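Local coordinates for protein GTPase HflX (Sulfolobus solfataricus P2, PDB 2QTF) that hydrolyses GTP, associates with the 50S ribosomal subunit and may act during protein synthesis or ribosome biogenesis, at residues Q65-R75 with Y114-T122. Residues are numbered along the deposited sequence; the frame is centred on the assembly and turned at random.
Sequences QLKPRHFINIR and YELPIIKET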
loop_
_atom_site.group_PDB
_atom_site.type_symbol
_atom_site.label_atom_id
_atom_site.label_comp_id
_atom_site.label_asym_id
_atom_site.label_seq_id
_atom_site.Cartn_x
_atom_site.Cartn_y
_atom_site.Cartn_z
ATOM N N GLN A 65 -1.274 17.325 -2.937
ATOM C CA GLN A 65 -2.127 17.321 -4.056
ATOM C C GLN A 65 -1.802 18.517 -4.944
ATOM O O GLN A 65 -1.958 19.680 -4.476
ATOM C CB GLN A 65 -3.593 17.278 -3.585
ATOM C CG GLN A 65 -4.601 17.195 -4.709
ATOM C CD GLN A 65 -6.056 17.070 -4.199
ATOM O OE1 GLN A 65 -6.293 16.617 -3.060
ATOM N NE2 GLN A 65 -7.037 17.496 -5.048
ATOM N N LEU A 66 -1.437 18.281 -6.208
ATOM C CA LEU A 66 -1.047 19.373 -7.182
ATOM C C LEU A 66 -2.277 19.935 -7.821
ATOM O O LEU A 66 -3.210 19.203 -8.121
ATOM C CB LEU A 66 -0.080 18.916 -8.344
ATOM C CG LEU A 66 1.308 18.536 -7.951
ATOM C CD1 LEU A 66 2.152 17.990 -9.133
ATOM C CD2 LEU A 66 2.023 19.729 -7.161
ATOM N N LYS A 67 -2.290 21.261 -8.008
ATOM C CA LYS A 67 -3.249 21.929 -8.860
ATOM C C LYS A 67 -3.044 21.588 -10.307
ATOM O O LYS A 67 -1.929 21.313 -10.767
ATOM C CB LYS A 67 -3.145 23.458 -8.708
ATOM C CG LYS A 67 -3.391 23.866 -7.302
ATOM C CD LYS A 67 -3.316 25.385 -7.210
ATOM C CE LYS A 67 -3.412 25.835 -5.794
ATOM N NZ LYS A 67 -2.934 27.232 -5.895
ATOM N N PRO A 68 -4.118 21.675 -11.075
ATOM C CA PRO A 68 -3.991 21.399 -12.488
ATOM C C PRO A 68 -2.910 22.192 -13.211
ATOM O O PRO A 68 -2.218 21.628 -14.103
ATOM C CB PRO A 68 -5.377 21.744 -13.035
ATOM C CG PRO A 68 -6.322 21.368 -11.784
ATOM C CD PRO A 68 -5.541 21.932 -10.651
ATOM N N ARG A 69 -2.779 23.482 -12.892
ATOM C CA ARG A 69 -1.812 24.258 -13.693
ATOM C C ARG A 69 -0.379 23.730 -13.368
ATOM O O ARG A 69 0.491 23.735 -14.233
ATOM C CB ARG A 69 -1.958 25.755 -13.394
ATOM C CG ARG A 69 -1.479 26.078 -11.988
ATOM C CD ARG A 69 -1.192 27.625 -11.767
ATOM N NE ARG A 69 -1.044 27.908 -10.332
ATOM C CZ ARG A 69 -2.046 27.939 -9.458
ATOM N NH1 ARG A 69 -3.311 27.706 -9.856
ATOM N NH2 ARG A 69 -1.766 28.211 -8.182
ATOM N N HIS A 70 -0.172 23.229 -12.138
ATOM C CA HIS A 70 1.092 22.564 -11.841
ATOM C C HIS A 70 1.327 21.320 -12.673
ATOM O O HIS A 70 2.413 21.139 -13.256
ATOM C CB HIS A 70 1.203 22.163 -10.402
ATOM C CG HIS A 70 1.138 23.296 -9.453
ATOM N ND1 HIS A 70 1.720 24.523 -9.703
ATOM C CD2 HIS A 70 0.613 23.373 -8.230
ATOM C CE1 HIS A 70 1.566 25.303 -8.657
ATOM N NE2 HIS A 70 0.884 24.639 -7.756
ATOM N N PHE A 71 0.342 20.431 -12.740
ATOM C CA PHE A 71 0.527 19.296 -13.679
ATOM C C PHE A 71 0.862 19.724 -15.104
ATOM O O PHE A 71 1.687 19.088 -15.786
ATOM C CB PHE A 71 -0.708 18.396 -13.751
ATOM C CG PHE A 71 -0.767 17.368 -12.642
ATOM C CD1 PHE A 71 0.057 16.238 -12.672
ATOM C CD2 PHE A 71 -1.662 17.540 -11.581
ATOM C CE1 PHE A 71 -0.008 15.283 -11.627
ATOM C CE2 PHE A 71 -1.722 16.586 -10.513
ATOM C CZ PHE A 71 -0.868 15.503 -10.524
ATOM N N ILE A 72 0.121 20.695 -15.638
ATOM C CA ILE A 72 0.351 21.075 -17.016
ATOM C C ILE A 72 1.789 21.507 -17.233
ATOM O O ILE A 72 2.433 21.034 -18.197
ATOM C CB ILE A 72 -0.624 22.223 -17.499
ATOM C CG1 ILE A 72 -2.044 21.613 -17.704
ATOM C CG2 ILE A 72 -0.122 22.874 -18.908
ATOM C CD1 ILE A 72 -3.193 22.545 -17.241
ATOM N N ASN A 73 2.305 22.345 -16.326
ATOM C CA ASN A 73 3.608 22.964 -16.467
ATOM C C ASN A 73 4.724 21.951 -16.166
ATOM O O ASN A 73 5.629 21.835 -16.975
ATOM C CB ASN A 73 3.704 24.125 -15.511
ATOM C CG ASN A 73 2.900 25.326 -16.009
ATOM O OD1 ASN A 73 2.150 25.959 -15.268
ATOM N ND2 ASN A 73 2.960 25.530 -17.278
ATOM N N ILE A 74 4.598 21.168 -15.066
ATOM C CA ILE A 74 5.581 20.068 -14.775
ATOM C C ILE A 74 5.665 19.028 -15.896
ATOM O O ILE A 74 6.776 18.678 -16.291
ATOM C CB ILE A 74 5.298 19.403 -13.438
ATOM C CG1 ILE A 74 5.272 20.498 -12.348
ATOM C CG2 ILE A 74 6.198 18.214 -13.205
ATOM C CD1 ILE A 74 4.873 19.908 -10.946
ATOM N N ARG A 75 4.514 18.543 -16.417
ATOM C CA ARG A 75 4.546 17.479 -17.445
ATOM C C ARG A 75 5.190 17.976 -18.716
ATOM O O ARG A 75 5.865 17.215 -19.406
ATOM C CB ARG A 75 3.129 17.016 -17.819
ATOM C CG ARG A 75 2.456 16.228 -16.640
ATOM C CD ARG A 75 0.986 15.898 -17.097
ATOM N NE ARG A 75 0.324 15.000 -16.120
ATOM C CZ ARG A 75 -0.989 14.739 -16.160
ATOM N NH1 ARG A 75 -1.731 15.354 -17.092
ATOM N NH2 ARG A 75 -1.507 13.833 -15.310
ATOM N N TYR A 114 -9.583 12.333 -12.227
ATOM C CA TYR A 114 -8.501 13.254 -11.825
ATOM C C TYR A 114 -7.912 14.051 -12.960
ATOM O O TYR A 114 -7.392 15.175 -12.766
ATOM C CB TYR A 114 -7.377 12.464 -11.095
ATOM C CG TYR A 114 -6.597 13.264 -10.064
ATOM C CD1 TYR A 114 -7.244 13.856 -8.966
ATOM C CD2 TYR A 114 -5.248 13.478 -10.219
ATOM C CE1 TYR A 114 -6.530 14.607 -8.055
ATOM C CE2 TYR A 114 -4.530 14.175 -9.327
ATOM C CZ TYR A 114 -5.221 14.775 -8.240
ATOM O OH TYR A 114 -4.503 15.429 -7.281
ATOM N N GLU A 115 -7.936 13.488 -14.161
ATOM C CA GLU A 115 -7.406 14.183 -15.313
ATOM C C GLU A 115 -8.382 15.248 -15.804
ATOM O O GLU A 115 -7.963 16.143 -16.470
ATOM C CB GLU A 115 -7.297 13.246 -16.537
ATOM C CG GLU A 115 -6.046 12.796 -17.114
ATOM C CD GLU A 115 -4.792 13.637 -16.831
ATOM O OE1 GLU A 115 -4.161 13.198 -15.907
ATOM O OE2 GLU A 115 -4.383 14.563 -17.569
ATOM N N LEU A 116 -9.687 15.113 -15.586
ATOM C CA LEU A 116 -10.624 16.132 -16.151
ATOM C C LEU A 116 -10.302 17.621 -15.834
ATOM O O LEU A 116 -10.353 18.431 -16.744
ATOM C CB LEU A 116 -12.063 15.873 -15.663
ATOM C CG LEU A 116 -12.907 14.856 -16.443
ATOM C CD1 LEU A 116 -14.373 14.833 -15.890
ATOM C CD2 LEU A 116 -12.908 15.250 -17.975
ATOM N N PRO A 117 -10.037 17.965 -14.558
ATOM C CA PRO A 117 -9.659 19.367 -14.189
ATOM C C PRO A 117 -8.369 19.782 -14.855
ATOM O O PRO A 117 -8.198 20.954 -15.218
ATOM C CB PRO A 117 -9.496 19.323 -12.678
ATOM C CG PRO A 117 -10.118 18.000 -12.234
ATOM C CD PRO A 117 -10.048 17.082 -13.370
ATOM N N ILE A 118 -7.466 18.821 -15.121
ATOM C CA ILE A 118 -6.274 19.159 -15.904
ATOM C C ILE A 118 -6.596 19.494 -17.392
ATOM O O ILE A 118 -6.119 20.513 -17.952
ATOM C CB ILE A 118 -5.191 18.000 -15.847
ATOM C CG1 ILE A 118 -4.921 17.684 -14.364
ATOM C CG2 ILE A 118 -3.964 18.457 -16.575
ATOM C CD1 ILE A 118 -4.030 16.459 -14.140
ATOM N N ILE A 119 -7.379 18.668 -18.037
ATOM C CA ILE A 119 -7.746 18.925 -19.417
ATOM C C ILE A 119 -8.510 20.289 -19.537
ATOM O O ILE A 119 -8.271 21.078 -20.459
ATOM C CB ILE A 119 -8.697 17.837 -19.927
ATOM C CG1 ILE A 119 -8.001 16.440 -19.963
ATOM C CG2 ILE A 119 -9.186 18.201 -21.340
ATOM C CD1 ILE A 119 -9.042 15.288 -20.105
ATOM N N LYS A 120 -9.435 20.520 -18.622
ATOM C CA LYS A 120 -10.234 21.743 -18.605
ATOM C C LYS A 120 -9.335 22.964 -18.479
ATOM O O LYS A 120 -9.561 23.968 -19.179
ATOM C CB LYS A 120 -11.266 21.705 -17.471
ATOM C CG LYS A 120 -12.440 20.696 -17.721
ATOM C CD LYS A 120 -13.545 20.640 -16.630
ATOM C CE LYS A 120 -14.601 19.583 -16.976
ATOM N NZ LYS A 120 -15.510 19.317 -15.799
ATOM N N GLU A 121 -8.311 22.904 -17.630
ATOM C CA GLU A 121 -7.255 23.942 -17.605
ATOM C C GLU A 121 -6.359 24.043 -18.847
ATOM O O GLU A 121 -5.706 25.060 -19.062
ATOM C CB GLU A 121 -6.362 23.751 -16.378
ATOM C CG GLU A 121 -6.933 24.436 -15.190
ATOM C CD GLU A 121 -6.683 25.925 -15.315
ATOM O OE1 GLU A 121 -5.487 26.310 -15.420
ATOM O OE2 GLU A 121 -7.679 26.685 -15.378
ATOM N N THR A 122 -6.274 23.006 -19.660
ATOM C CA THR A 122 -5.424 23.033 -20.838
ATOM C C THR A 122 -6.162 23.804 -21.913
ATOM O O THR A 122 -5.513 24.375 -22.812
ATOM C CB THR A 122 -5.115 21.604 -21.315
ATOM O OG1 THR A 122 -4.227 20.981 -20.368
ATOM C CG2 THR A 122 -4.471 21.558 -22.660
HETATM O O HOH W 1 -5.704 18.328 -7.415
#
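Ile118 is the knob of this contact, and Pro68, Phe71, Ile72 and Arg75, on successive turns of the facing helix, form its hole. Its CG1 stands anti to the carbonyl carbon (chi1 -53°), which carries CD1 to the ring of Phe71, 3.7 Å from CD2, while CG2 lies beside CG1 of Ile72. A branched isoleucine suits this place because its two arms press on different walls of the one hole. Pro68 directly follows the N-cap Lys67, in the first turn, where the helix needs no backbone N-H; its small ring lets the backbones close in until its CA is 4.7 Å from that of Ile118, and rests on Pro117 and on the CG of Glu121. In return, Ile72 pushes its CD1 against the CB of Glu121, 3.5 Å away.

Beside the knob, the extended Arg75 meets Glu115 in a two-pronged, end-on salt bridge: NH1 reaches OE2 and NH2 reaches OE1, both at 2.8 Å, on the syn lone pairs, with the two flat groups only 20° apart. With an alanine here, the Glu115 carboxylate is likely to be left without its mate, and one wall of the Ile118 hole would probably open. Toward the start of 65-75, Tyr114 brings CE2 to within 3.9 Å of Phe71 CE2, and one water joins its OH to Gln65 NE2 and Leu66 O; that hydroxyl also bonds Asp85.

The axes of 68-75 and 114-121 cross at -76°, 8.8 Å apart at their closest. This is a steep helix-helix crossing centred on one knob-into-hole; in this alpha/beta arrangement helix 68-78, which follows strand 59-62 of the N-terminal parallel beta sheet, packs on the C-terminal end of helix 101-121.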